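Local coordinates for protein Myo-inositol 2-dehydrogenase (Lactobacillus plantarum WCFS1, PDB 3CEA) that probably catalyses the NAD-dependent oxidation of myo-inositol at its 2-position, as a member of the Gfo/Idh/MocA oxidoreductase family, at residues G151-P163 with S233-H245. Residues are numbered along the deposited sequence; the frame is centred on the assembly and turned at random.
Sequences GKIIYMRGYGIDP and SDGVIATLIGGRH
Y155 lies across the neighbouring strand and gives its hydroxyl hydrogen to T239, OH to OG1 2.7 Å, the acceptor sitting at the ring's edge near its plane. CG anti to the backbone N (chi1 174°) carries the ring along I237, with CD1 4.0 Å from I237 CB. Replacing Y155 by an alanine would probably leave T239 OG1 without this donor and open a gap beside I241 of the second subunit. Strands 153-163 and 237-243 run parallel; the ladder is tightest in the middle, where I241 N reaches G158 O at 2.8 Å and G160 N meets I241 O almost head-on. On the same face Y159 and I241 stand side by side, CE1 to CD1 3.5 Å, and I161 CG1 covers G243 CA at 3.7 Å, where a side chain would clash. The ends are looser: I237 N is 3.2 Å from I154 O, and waters bridge I154 O to G235 O and P163 O to R244 O. A salt bridge holds the far end, D162 OD2 at the guanidinium edge of R244, whose NH2 pairs with D185. The subunit-facing side is mixed: Y159 OH bonds R157 NE of the second subunit, while R157 NH2 forms salt bridges with E255 and E253, so its charge is probably balanced within the interface.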
# COMPACT_ATOMS: atom_id res chain seq x y z
N GLY A 151 15.10 -11.25 -14.18
CA GLY A 151 15.42 -12.38 -15.05
C GLY A 151 14.99 -12.08 -16.47
O GLY A 151 15.06 -10.93 -16.91
N LYS A 152 14.55 -13.11 -17.19
CA LYS A 152 14.02 -12.93 -18.54
C LYS A 152 12.52 -12.66 -18.47
O LYS A 152 11.82 -13.24 -17.65
CB LYS A 152 14.29 -14.16 -19.41
CG LYS A 152 15.74 -14.29 -19.89
CD LYS A 152 15.98 -15.59 -20.65
N ILE A 153 12.05 -11.76 -19.33
CA ILE A 153 10.64 -11.40 -19.40
C ILE A 153 9.82 -12.58 -19.93
O ILE A 153 10.22 -13.22 -20.90
CB ILE A 153 10.41 -10.15 -20.29
CG1 ILE A 153 11.19 -8.95 -19.74
CG2 ILE A 153 8.92 -9.81 -20.40
CD1 ILE A 153 11.63 -7.96 -20.80
N ILE A 154 8.70 -12.86 -19.28
CA ILE A 154 7.79 -13.91 -19.76
C ILE A 154 6.41 -13.36 -20.14
O ILE A 154 5.73 -13.92 -21.00
CB ILE A 154 7.67 -15.11 -18.76
CG1 ILE A 154 7.06 -14.67 -17.42
CG2 ILE A 154 9.04 -15.78 -18.55
CD1 ILE A 154 6.92 -15.79 -16.40
N TYR A 155 6.02 -12.25 -19.52
CA TYR A 155 4.68 -11.69 -19.71
C TYR A 155 4.62 -10.21 -19.35
O TYR A 155 5.28 -9.76 -18.40
CB TYR A 155 3.65 -12.46 -18.88
CG TYR A 155 2.26 -11.86 -18.89
CD1 TYR A 155 1.37 -12.13 -19.94
CD2 TYR A 155 1.83 -11.03 -17.86
CE1 TYR A 155 0.09 -11.59 -19.95
CE2 TYR A 155 0.55 -10.47 -17.87
CZ TYR A 155 -0.31 -10.76 -18.92
OH TYR A 155 -1.58 -10.23 -18.93
N MSE A 156 3.82 -9.46 -20.10
CA MSE A 156 3.64 -8.03 -19.86
C MSE A 156 2.17 -7.65 -19.96
O MSE A 156 1.43 -8.18 -20.79
CB MSE A 156 4.48 -7.19 -20.82
CG MSE A 156 5.99 -7.38 -20.64
SE MSE A 156 7.04 -6.15 -21.69
CE MSE A 156 6.45 -4.45 -20.90
N ARG A 157 1.75 -6.72 -19.11
CA ARG A 157 0.36 -6.29 -19.07
C ARG A 157 0.29 -4.78 -19.03
O ARG A 157 0.85 -4.14 -18.14
CB ARG A 157 -0.34 -6.91 -17.86
CG ARG A 157 -1.84 -6.66 -17.80
CD ARG A 157 -2.48 -7.46 -16.67
NE ARG A 157 -1.78 -7.32 -15.39
CZ ARG A 157 -1.92 -6.29 -14.55
NH1 ARG A 157 -2.75 -5.29 -14.84
NH2 ARG A 157 -1.23 -6.27 -13.41
N GLY A 158 -0.40 -4.20 -20.02
CA GLY A 158 -0.57 -2.76 -20.11
C GLY A 158 -2.02 -2.37 -19.96
O GLY A 158 -2.89 -2.89 -20.66
N TYR A 159 -2.27 -1.46 -19.02
CA TYR A 159 -3.59 -0.87 -18.81
C TYR A 159 -3.53 0.61 -19.15
O TYR A 159 -2.60 1.32 -18.74
CB TYR A 159 -4.01 -1.02 -17.34
CG TYR A 159 -4.63 -2.34 -16.95
CD1 TYR A 159 -4.37 -3.51 -17.65
CD2 TYR A 159 -5.47 -2.41 -15.83
CE1 TYR A 159 -4.94 -4.72 -17.26
CE2 TYR A 159 -6.03 -3.62 -15.44
CZ TYR A 159 -5.77 -4.77 -16.16
OH TYR A 159 -6.33 -5.96 -15.77
N GLY A 160 -4.54 1.08 -19.89
CA GLY A 160 -4.69 2.49 -20.22
C GLY A 160 -6.16 2.85 -20.19
O GLY A 160 -6.84 2.78 -21.22
N ILE A 161 -6.65 3.22 -19.02
CA ILE A 161 -8.07 3.49 -18.82
C ILE A 161 -8.32 4.91 -18.31
O ILE A 161 -7.79 5.32 -17.28
CB ILE A 161 -8.75 2.44 -17.88
CG1 ILE A 161 -8.60 1.02 -18.44
CG2 ILE A 161 -10.22 2.71 -17.72
CD1 ILE A 161 -7.44 0.25 -17.88
N ASP A 162 -9.12 5.66 -19.08
CA ASP A 162 -9.57 7.00 -18.71
C ASP A 162 -10.67 6.92 -17.64
O ASP A 162 -11.34 5.90 -17.53
CB ASP A 162 -10.11 7.74 -19.94
CG ASP A 162 -9.01 8.29 -20.84
OD1 ASP A 162 -7.81 8.17 -20.50
OD2 ASP A 162 -9.35 8.86 -21.90
N PRO A 163 -10.84 8.01 -16.86
CA PRO A 163 -11.95 8.07 -15.90
C PRO A 163 -13.29 8.46 -16.54
O PRO A 163 -13.30 9.06 -17.62
CB PRO A 163 -11.51 9.14 -14.92
CG PRO A 163 -10.64 10.04 -15.72
CD PRO A 163 -10.00 9.22 -16.80
N SER A 233 7.54 -12.55 -30.85
CA SER A 233 8.43 -13.29 -31.74
C SER A 233 9.40 -14.25 -31.05
O SER A 233 9.96 -15.13 -31.70
CB SER A 233 9.21 -12.32 -32.64
OG SER A 233 9.95 -11.37 -31.87
N ASP A 234 9.60 -14.08 -29.75
CA ASP A 234 10.51 -14.97 -29.01
C ASP A 234 9.90 -15.56 -27.74
O ASP A 234 10.62 -15.91 -26.80
CB ASP A 234 11.84 -14.26 -28.71
N GLY A 235 8.57 -15.68 -27.72
CA GLY A 235 7.87 -16.40 -26.65
C GLY A 235 6.98 -15.58 -25.73
O GLY A 235 5.98 -16.09 -25.22
N VAL A 236 7.34 -14.32 -25.52
CA VAL A 236 6.65 -13.46 -24.56
C VAL A 236 5.16 -13.31 -24.87
O VAL A 236 4.75 -13.30 -26.03
CB VAL A 236 7.35 -12.07 -24.44
CG1 VAL A 236 6.63 -11.16 -23.46
CG2 VAL A 236 8.81 -12.24 -24.02
N ILE A 237 4.34 -13.25 -23.82
CA ILE A 237 2.91 -13.06 -23.97
C ILE A 237 2.53 -11.71 -23.35
O ILE A 237 3.13 -11.29 -22.36
CB ILE A 237 2.11 -14.21 -23.31
CG1 ILE A 237 2.62 -15.57 -23.83
CG2 ILE A 237 0.61 -14.07 -23.59
CD1 ILE A 237 2.37 -16.73 -22.90
N ALA A 238 1.57 -11.02 -23.95
CA ALA A 238 1.18 -9.71 -23.46
C ALA A 238 -0.32 -9.47 -23.55
O ALA A 238 -0.99 -9.96 -24.47
CB ALA A 238 1.94 -8.61 -24.20
N THR A 239 -0.84 -8.73 -22.58
CA THR A 239 -2.23 -8.28 -22.58
C THR A 239 -2.25 -6.76 -22.59
O THR A 239 -1.47 -6.12 -21.88
CB THR A 239 -2.99 -8.79 -21.33
OG1 THR A 239 -2.92 -10.22 -21.28
CG2 THR A 239 -4.45 -8.36 -21.36
N LEU A 240 -3.13 -6.19 -23.41
CA LEU A 240 -3.35 -4.75 -23.44
C LEU A 240 -4.82 -4.46 -23.16
O LEU A 240 -5.71 -5.08 -23.74
CB LEU A 240 -3.00 -4.15 -24.80
CG LEU A 240 -1.76 -4.59 -25.58
CD1 LEU A 240 -1.96 -4.23 -27.04
CD2 LEU A 240 -0.49 -3.97 -25.02
N ILE A 241 -5.06 -3.50 -22.27
CA ILE A 241 -6.42 -3.06 -21.98
C ILE A 241 -6.55 -1.55 -22.12
O ILE A 241 -5.86 -0.77 -21.46
CB ILE A 241 -6.90 -3.53 -20.59
CG1 ILE A 241 -6.89 -5.06 -20.52
CG2 ILE A 241 -8.29 -2.96 -20.28
CD1 ILE A 241 -7.58 -5.63 -19.32
N GLY A 242 -7.44 -1.14 -23.03
CA GLY A 242 -7.79 0.26 -23.20
C GLY A 242 -9.23 0.45 -22.76
O GLY A 242 -10.11 -0.29 -23.18
N GLY A 243 -9.45 1.45 -21.91
CA GLY A 243 -10.78 1.74 -21.39
C GLY A 243 -11.03 3.22 -21.21
O GLY A 243 -10.09 4.02 -21.30
N ARG A 244 -12.29 3.57 -20.97
CA ARG A 244 -12.71 4.97 -20.86
C ARG A 244 -13.75 5.19 -19.75
O ARG A 244 -14.41 6.23 -19.73
CB ARG A 244 -13.29 5.45 -22.20
CG ARG A 244 -12.49 5.04 -23.43
CD ARG A 244 -12.57 6.09 -24.50
NE ARG A 244 -11.59 5.87 -25.56
CZ ARG A 244 -10.35 6.34 -25.56
NH1 ARG A 244 -9.90 7.07 -24.55
NH2 ARG A 244 -9.54 6.08 -26.59
N HIS A 245 -13.89 4.23 -18.84
CA HIS A 245 -14.97 4.28 -17.85
C HIS A 245 -14.58 3.86 -16.43
O HIS A 245 -15.38 3.26 -15.71
CB HIS A 245 -16.14 3.42 -18.34
CG HIS A 245 -17.48 4.08 -18.16
ND1 HIS A 245 -18.26 3.87 -17.05
CD2 HIS A 245 -18.17 4.93 -18.95
CE1 HIS A 245 -19.38 4.57 -17.16
NE2 HIS A 245 -19.34 5.22 -18.31
O HOH W 1 6.34 -16.18 -22.02
O HOH W 2 -13.29 8.54 -20.50